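Local coordinates for protein beta-glucuronidase (uncultured Clostridium sp., PDB 6U7J) that probably hydrolyses beta-glucuronides as a family 2 glycosyl hydrolase of a gut bacterium, perhaps releasing active estrogens from their conjugates, at residues A222-N236 against S261-Q273. Numbering follows the deposited sequence.
Unlike the reference sequence in segment 222-236: Phe226 (reference Ser), Arg232 (reference Leu).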
loop_
_atom_site.group_PDB
_atom_site.type_symbol
_atom_site.label_atom_id
_atom_site.label_comp_id
_atom_site.label_asym_id
_atom_site.label_seq_id
_atom_site.Cartn_x
_atom_site.Cartn_y
_atom_site.Cartn_z
ATOM N N ALA B 222 4.531 24.586 -56.702
ATOM C CA ALA B 222 5.051 25.083 -57.989
ATOM C C ALA B 222 5.575 23.876 -58.781
ATOM O O ALA B 222 6.783 23.630 -58.897
ATOM C CB ALA B 222 6.134 26.149 -57.795
ATOM N N GLU B 223 4.639 23.110 -59.357
ATOM C CA GLU B 223 4.911 21.803 -59.964
ATOM C C GLU B 223 5.712 21.852 -61.266
ATOM O O GLU B 223 5.481 21.026 -62.160
ATOM C CB GLU B 223 3.593 21.073 -60.251
ATOM C CG GLU B 223 2.582 21.067 -59.116
ATOM C CD GLU B 223 1.923 19.701 -58.921
ATOM O OE1 GLU B 223 1.574 19.377 -57.762
ATOM O OE2 GLU B 223 1.750 18.959 -59.921
ATOM N N GLU B 224 6.632 22.799 -61.411
ATOM C CA GLU B 224 7.368 22.962 -62.664
ATOM C C GLU B 224 8.804 23.407 -62.476
ATOM O O GLU B 224 9.614 23.198 -63.388
ATOM C CB GLU B 224 6.666 23.963 -63.593
ATOM C CG GLU B 224 6.373 25.330 -62.968
ATOM C CD GLU B 224 5.296 25.282 -61.894
ATOM O OE1 GLU B 224 5.271 26.186 -61.029
ATOM O OE2 GLU B 224 4.473 24.340 -61.918
ATOM N N LYS B 225 9.156 24.025 -61.356
ATOM C CA LYS B 225 10.560 24.259 -61.085
ATOM C C LYS B 225 11.264 22.924 -60.867
ATOM O O LYS B 225 10.636 21.878 -60.669
ATOM C CB LYS B 225 10.725 25.185 -59.885
ATOM C CG LYS B 225 9.807 26.405 -59.935
ATOM C CD LYS B 225 10.301 27.457 -60.919
ATOM C CE LYS B 225 9.536 28.776 -60.749
ATOM N NZ LYS B 225 9.918 29.518 -59.500
ATOM N N PHE B 226 12.587 22.967 -60.928
ATOM C CA PHE B 226 13.386 21.753 -60.937
ATOM C C PHE B 226 13.564 21.242 -59.513
ATOM O O PHE B 226 13.646 22.028 -58.565
ATOM C CB PHE B 226 14.742 22.017 -61.602
ATOM C CG PHE B 226 14.636 22.520 -63.032
ATOM C CD1 PHE B 226 15.131 21.766 -64.089
ATOM C CD2 PHE B 226 14.042 23.747 -63.317
ATOM C CE1 PHE B 226 15.029 22.225 -65.401
ATOM C CE2 PHE B 226 13.934 24.206 -64.618
ATOM C CZ PHE B 226 14.430 23.446 -65.662
ATOM N N ILE B 227 13.601 19.917 -59.367
ATOM C CA ILE B 227 13.741 19.268 -58.070
ATOM C C ILE B 227 14.895 18.274 -58.129
ATOM O O ILE B 227 15.149 17.652 -59.166
ATOM C CB ILE B 227 12.431 18.564 -57.642
ATOM C CG1 ILE B 227 12.380 18.393 -56.116
ATOM C CG2 ILE B 227 12.275 17.222 -58.355
ATOM C CD1 ILE B 227 10.995 18.058 -55.591
ATOM N N LYS B 228 15.608 18.148 -57.008
ATOM C CA LYS B 228 16.672 17.169 -56.827
ATOM C C LYS B 228 16.303 16.268 -55.652
ATOM O O LYS B 228 15.898 16.757 -54.588
ATOM C CB LYS B 228 18.031 17.847 -56.583
ATOM C CG LYS B 228 19.255 16.943 -56.821
ATOM C CD LYS B 228 19.466 16.618 -58.321
ATOM C CE LYS B 228 20.944 16.384 -58.683
ATOM N NZ LYS B 228 21.421 14.963 -58.526
ATOM N N VAL B 229 16.428 14.958 -55.852
ATOM C CA VAL B 229 15.995 13.961 -54.882
ATOM C C VAL B 229 17.128 12.969 -54.677
ATOM O O VAL B 229 17.528 12.279 -55.621
ATOM C CB VAL B 229 14.723 13.223 -55.335
ATOM C CG1 VAL B 229 14.411 12.066 -54.394
ATOM C CG2 VAL B 229 13.566 14.174 -55.414
ATOM N N TYR B 230 17.641 12.892 -53.452
ATOM C CA TYR B 230 18.641 11.906 -53.086
ATOM C C TYR B 230 18.034 10.892 -52.127
ATOM O O TYR B 230 17.165 11.215 -51.308
ATOM C CB TYR B 230 19.860 12.543 -52.410
ATOM C CG TYR B 230 20.549 13.666 -53.161
ATOM C CD1 TYR B 230 20.356 14.992 -52.792
ATOM C CD2 TYR B 230 21.425 13.402 -54.210
ATOM C CE1 TYR B 230 20.994 16.019 -53.455
ATOM C CE2 TYR B 230 22.069 14.427 -54.878
ATOM C CZ TYR B 230 21.853 15.736 -54.497
ATOM O OH TYR B 230 22.494 16.774 -55.153
ATOM N N ILE B 231 18.512 9.664 -52.218
ATOM C CA ILE B 231 18.229 8.655 -51.214
ATOM C C ILE B 231 19.549 8.372 -50.520
ATOM O O ILE B 231 20.500 7.889 -51.151
ATOM C CB ILE B 231 17.611 7.394 -51.822
ATOM C CG1 ILE B 231 16.272 7.753 -52.470
ATOM C CG2 ILE B 231 17.436 6.326 -50.756
ATOM C CD1 ILE B 231 15.356 6.576 -52.687
ATOM N N ARG B 232 19.622 8.719 -49.237
ATOM C CA ARG B 232 20.826 8.550 -48.445
ATOM C C ARG B 232 20.657 7.392 -47.470
ATOM O O ARG B 232 19.554 7.109 -46.991
ATOM C CB ARG B 232 21.168 9.827 -47.677
ATOM C CG ARG B 232 21.087 11.093 -48.513
ATOM C CD ARG B 232 21.901 12.227 -47.898
ATOM N NE ARG B 232 22.005 13.363 -48.811
ATOM C CZ ARG B 232 23.150 13.813 -49.310
ATOM N NH1 ARG B 232 24.286 13.219 -48.982
ATOM N NH2 ARG B 232 23.165 14.847 -50.143
ATOM N N ASP B 233 21.768 6.717 -47.192
ATOM C CA ASP B 233 21.783 5.643 -46.216
ATOM C C ASP B 233 22.005 6.258 -44.834
ATOM O O ASP B 233 21.975 7.480 -44.668
ATOM C CB ASP B 233 22.819 4.582 -46.616
ATOM C CG ASP B 233 24.263 5.073 -46.525
ATOM O OD1 ASP B 233 24.531 6.152 -45.967
ATOM O OD2 ASP B 233 25.154 4.353 -47.021
ATOM N N GLU B 234 22.240 5.422 -43.821
ATOM C CA GLU B 234 22.399 5.943 -42.470
ATOM C C GLU B 234 23.739 6.629 -42.263
ATOM O O GLU B 234 23.855 7.469 -41.365
ATOM C CB GLU B 234 22.214 4.821 -41.451
ATOM C CG GLU B 234 20.785 4.314 -41.416
ATOM C CD GLU B 234 20.466 3.511 -40.168
ATOM O OE1 GLU B 234 21.373 2.818 -39.647
ATOM O OE2 GLU B 234 19.294 3.569 -39.726
ATOM N N LYS B 235 24.745 6.303 -43.074
ATOM C CA LYS B 235 25.987 7.065 -43.116
ATOM C C LYS B 235 25.870 8.331 -43.966
ATOM O O LYS B 235 26.887 8.987 -44.227
ATOM C CB LYS B 235 27.132 6.186 -43.641
ATOM C CG LYS B 235 27.175 4.776 -43.043
ATOM C CD LYS B 235 26.586 3.723 -43.997
ATOM C CE LYS B 235 25.826 2.615 -43.241
ATOM N NZ LYS B 235 25.028 1.707 -44.140
ATOM N N ASN B 236 24.655 8.675 -44.402
ATOM C CA ASN B 236 24.337 9.843 -45.222
ATOM C C ASN B 236 24.931 9.776 -46.622
ATOM O O ASN B 236 24.852 10.761 -47.368
ATOM C CB ASN B 236 24.772 11.150 -44.550
ATOM C CG ASN B 236 23.756 12.264 -44.735
ATOM O OD1 ASN B 236 22.643 12.202 -44.208
ATOM N ND2 ASN B 236 24.137 13.296 -45.482
ATOM N N SER B 261 15.394 -4.400 -35.296
ATOM C CA SER B 261 16.667 -3.969 -35.895
ATOM C C SER B 261 16.364 -2.994 -37.042
ATOM O O SER B 261 16.432 -3.330 -38.228
ATOM C CB SER B 261 17.495 -5.153 -36.393
ATOM O OG SER B 261 18.692 -4.673 -36.980
ATOM N N ALA B 262 16.070 -1.753 -36.674
ATOM C CA ALA B 262 15.621 -0.769 -37.647
ATOM C C ALA B 262 16.761 -0.313 -38.559
ATOM O O ALA B 262 17.910 -0.189 -38.133
ATOM C CB ALA B 262 15.016 0.435 -36.921
ATOM N N TYR B 263 16.433 -0.054 -39.820
ATOM C CA TYR B 263 17.294 0.719 -40.709
ATOM C C TYR B 263 16.436 1.775 -41.395
ATOM O O TYR B 263 15.336 1.471 -41.871
ATOM C CB TYR B 263 17.992 -0.172 -41.751
ATOM C CG TYR B 263 19.160 0.506 -42.435
ATOM C CD1 TYR B 263 18.967 1.302 -43.561
ATOM C CD2 TYR B 263 20.453 0.364 -41.945
ATOM C CE1 TYR B 263 20.037 1.933 -44.191
ATOM C CE2 TYR B 263 21.524 0.988 -42.559
ATOM C CZ TYR B 263 21.312 1.768 -43.685
ATOM O OH TYR B 263 22.375 2.390 -44.293
ATOM N N LEU B 264 16.919 3.011 -41.447
ATOM C CA LEU B 264 16.141 4.090 -42.048
ATOM C C LEU B 264 16.973 4.805 -43.097
ATOM O O LEU B 264 18.012 5.387 -42.773
ATOM C CB LEU B 264 15.653 5.090 -40.993
ATOM C CG LEU B 264 14.729 4.498 -39.923
ATOM C CD1 LEU B 264 14.406 5.533 -38.838
ATOM C CD2 LEU B 264 13.460 3.953 -40.573
ATOM N N TYR B 265 16.514 4.764 -44.345
ATOM C CA TYR B 265 17.044 5.653 -45.367
ATOM C C TYR B 265 16.414 7.033 -45.211
ATOM O O TYR B 265 15.455 7.222 -44.465
ATOM C CB TYR B 265 16.774 5.097 -46.768
ATOM C CG TYR B 265 17.540 3.834 -47.070
ATOM C CD1 TYR B 265 17.041 2.592 -46.688
ATOM C CD2 TYR B 265 18.771 3.876 -47.728
ATOM C CE1 TYR B 265 17.744 1.426 -46.951
ATOM C CE2 TYR B 265 19.484 2.707 -47.991
ATOM C CZ TYR B 265 18.955 1.485 -47.602
ATOM O OH TYR B 265 19.634 0.311 -47.852
ATOM N N LYS B 266 16.963 8.015 -45.919
ATOM C CA LYS B 266 16.398 9.358 -45.916
ATOM C C LYS B 266 16.115 9.784 -47.346
ATOM O O LYS B 266 17.001 9.706 -48.204
ATOM C CB LYS B 266 17.331 10.363 -45.227
ATOM C CG LYS B 266 17.886 9.897 -43.888
ATOM C CD LYS B 266 19.406 9.913 -43.919
ATOM C CE LYS B 266 20.017 9.359 -42.643
ATOM N NZ LYS B 266 19.156 8.308 -41.999
ATOM N N LEU B 267 14.873 10.196 -47.602
ATOM C CA LEU B 267 14.508 10.898 -48.831
ATOM C C LEU B 267 14.878 12.364 -48.641
ATOM O O LEU B 267 14.202 13.096 -47.919
ATOM C CB LEU B 267 13.025 10.723 -49.140
ATOM C CG LEU B 267 12.610 11.002 -50.597
ATOM C CD1 LEU B 267 13.365 10.091 -51.569
ATOM C CD2 LEU B 267 11.098 10.871 -50.816
ATOM N N ASP B 268 15.970 12.790 -49.278
ATOM C CA ASP B 268 16.561 14.109 -49.086
ATOM C C ASP B 268 16.275 14.947 -50.326
ATOM O O ASP B 268 16.772 14.636 -51.418
ATOM C CB ASP B 268 18.061 13.975 -48.834
ATOM C CG ASP B 268 18.712 15.260 -48.329
ATOM O OD1 ASP B 268 18.046 16.101 -47.674
ATOM O OD2 ASP B 268 19.930 15.410 -48.583
ATOM N N ILE B 269 15.483 16.007 -50.154
ATOM C CA ILE B 269 14.838 16.710 -51.255
ATOM C C ILE B 269 15.244 18.178 -51.232
ATOM O O ILE B 269 15.149 18.840 -50.189
ATOM C CB ILE B 269 13.307 16.583 -51.173
ATOM C CG1 ILE B 269 12.902 15.115 -51.036
ATOM C CG2 ILE B 269 12.640 17.245 -52.367
ATOM C CD1 ILE B 269 11.423 14.907 -50.726
ATOM N N TYR B 270 15.660 18.691 -52.392
ATOM C CA TYR B 270 15.966 20.103 -52.578
ATOM C C TYR B 270 15.068 20.673 -53.670
ATOM O O TYR B 270 15.013 20.140 -54.782
ATOM C CB TYR B 270 17.439 20.303 -52.937
ATOM C CG TYR B 270 18.398 19.960 -51.813
ATOM C CD1 TYR B 270 18.806 18.649 -51.592
ATOM C CD2 TYR B 270 18.901 20.954 -50.980
ATOM C CE1 TYR B 270 19.683 18.335 -50.558
ATOM C CE2 TYR B 270 19.773 20.655 -49.964
ATOM C CZ TYR B 270 20.163 19.349 -49.756
ATOM O OH TYR B 270 21.039 19.066 -48.731
ATOM N N PHE B 271 14.368 21.759 -53.349
ATOM C CA PHE B 271 13.376 22.347 -54.250
ATOM C C PHE B 271 13.493 23.863 -54.116
ATOM O O PHE B 271 12.985 24.449 -53.153
ATOM C CB PHE B 271 11.969 21.847 -53.927
ATOM C CG PHE B 271 10.878 22.479 -54.759
ATOM C CD1 PHE B 271 10.703 22.122 -56.091
ATOM C CD2 PHE B 271 10.020 23.421 -54.203
ATOM C CE1 PHE B 271 9.686 22.694 -56.859
ATOM C CE2 PHE B 271 9.004 24.001 -54.959
ATOM C CZ PHE B 271 8.842 23.642 -56.296
ATOM N N GLY B 272 14.178 24.483 -55.070
ATOM C CA GLY B 272 14.361 25.923 -55.044
ATOM C C GLY B 272 15.176 26.360 -53.842
ATOM O O GLY B 272 16.339 25.986 -53.678
ATOM N N GLN B 273 14.572 27.171 -52.988
ATOM C CA GLN B 273 15.179 27.497 -51.709
ATOM C C GLN B 273 14.822 26.491 -50.618
ATOM O O GLN B 273 15.462 26.500 -49.563
ATOM C CB GLN B 273 14.764 28.904 -51.273
ATOM C CG GLN B 273 15.332 30.027 -52.157
ATOM C CD GLN B 273 16.848 30.108 -52.073
ATOM O OE1 GLN B 273 17.408 30.529 -51.055
ATOM N NE2 GLN B 273 17.524 29.680 -53.138
#
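With CG set anti to its carbonyl carbon (chi1 -46°) and the chain extended from there to NE, Arg232 reaches diagonally across to Asp268 on the neighbouring strand, whose own CG lies anti to the backbone N (chi1 -168°). NE bonds to Asp268 OD2 at 2.9 Å in a bent salt bridge that meets the oxygen on its anti side, somewhat out of the carboxylate plane, the two flat groups being turned 67° apart. The guanidinium is fixed again at its other end, where NH1 donates in plane to Asn236 O (3.0 Å), tying the type I turn of 233-236 back to the strand. Asp268 OD1 accepts from His275 and Thr277, so one carboxylate links three strands.

At the turn, Glu234 lays CG over one face of the Tyr263 ring, 3.6 Å from its centroid, a CH-pi contact, while its OE2 accepts Leu264 N from above the carboxylate plane (3.0 Å). Tyr263 OH is gripped twice, by Glu234 N and by Lys235 NZ (2.7 Å).

Strands 227-232 and 265-271 themselves run antiparallel, with paired backbone bonds at Lys228-Tyr270, Tyr230-Asp268 and Arg232-Lys266. On the same face as Asp268, Tyr270 CD1 comes to the edge of the Tyr230 ring, 3.9 Å from Tyr230 CE1. On the reverse face, Leu267 CD1 wedges between Val229 CG1 (3.6 Å) and Ile231 CG1, and Ile227 CD1 meets Ile269 CG2.

The two are the central strands of a four-stranded sheet, flanked by 238-242 and 274-280, in the immunoglobulin-like domain of this family; the Val229, Leu267 and Ile269 face packs on strands 198-208 and 211-220, forming the core of the sandwich.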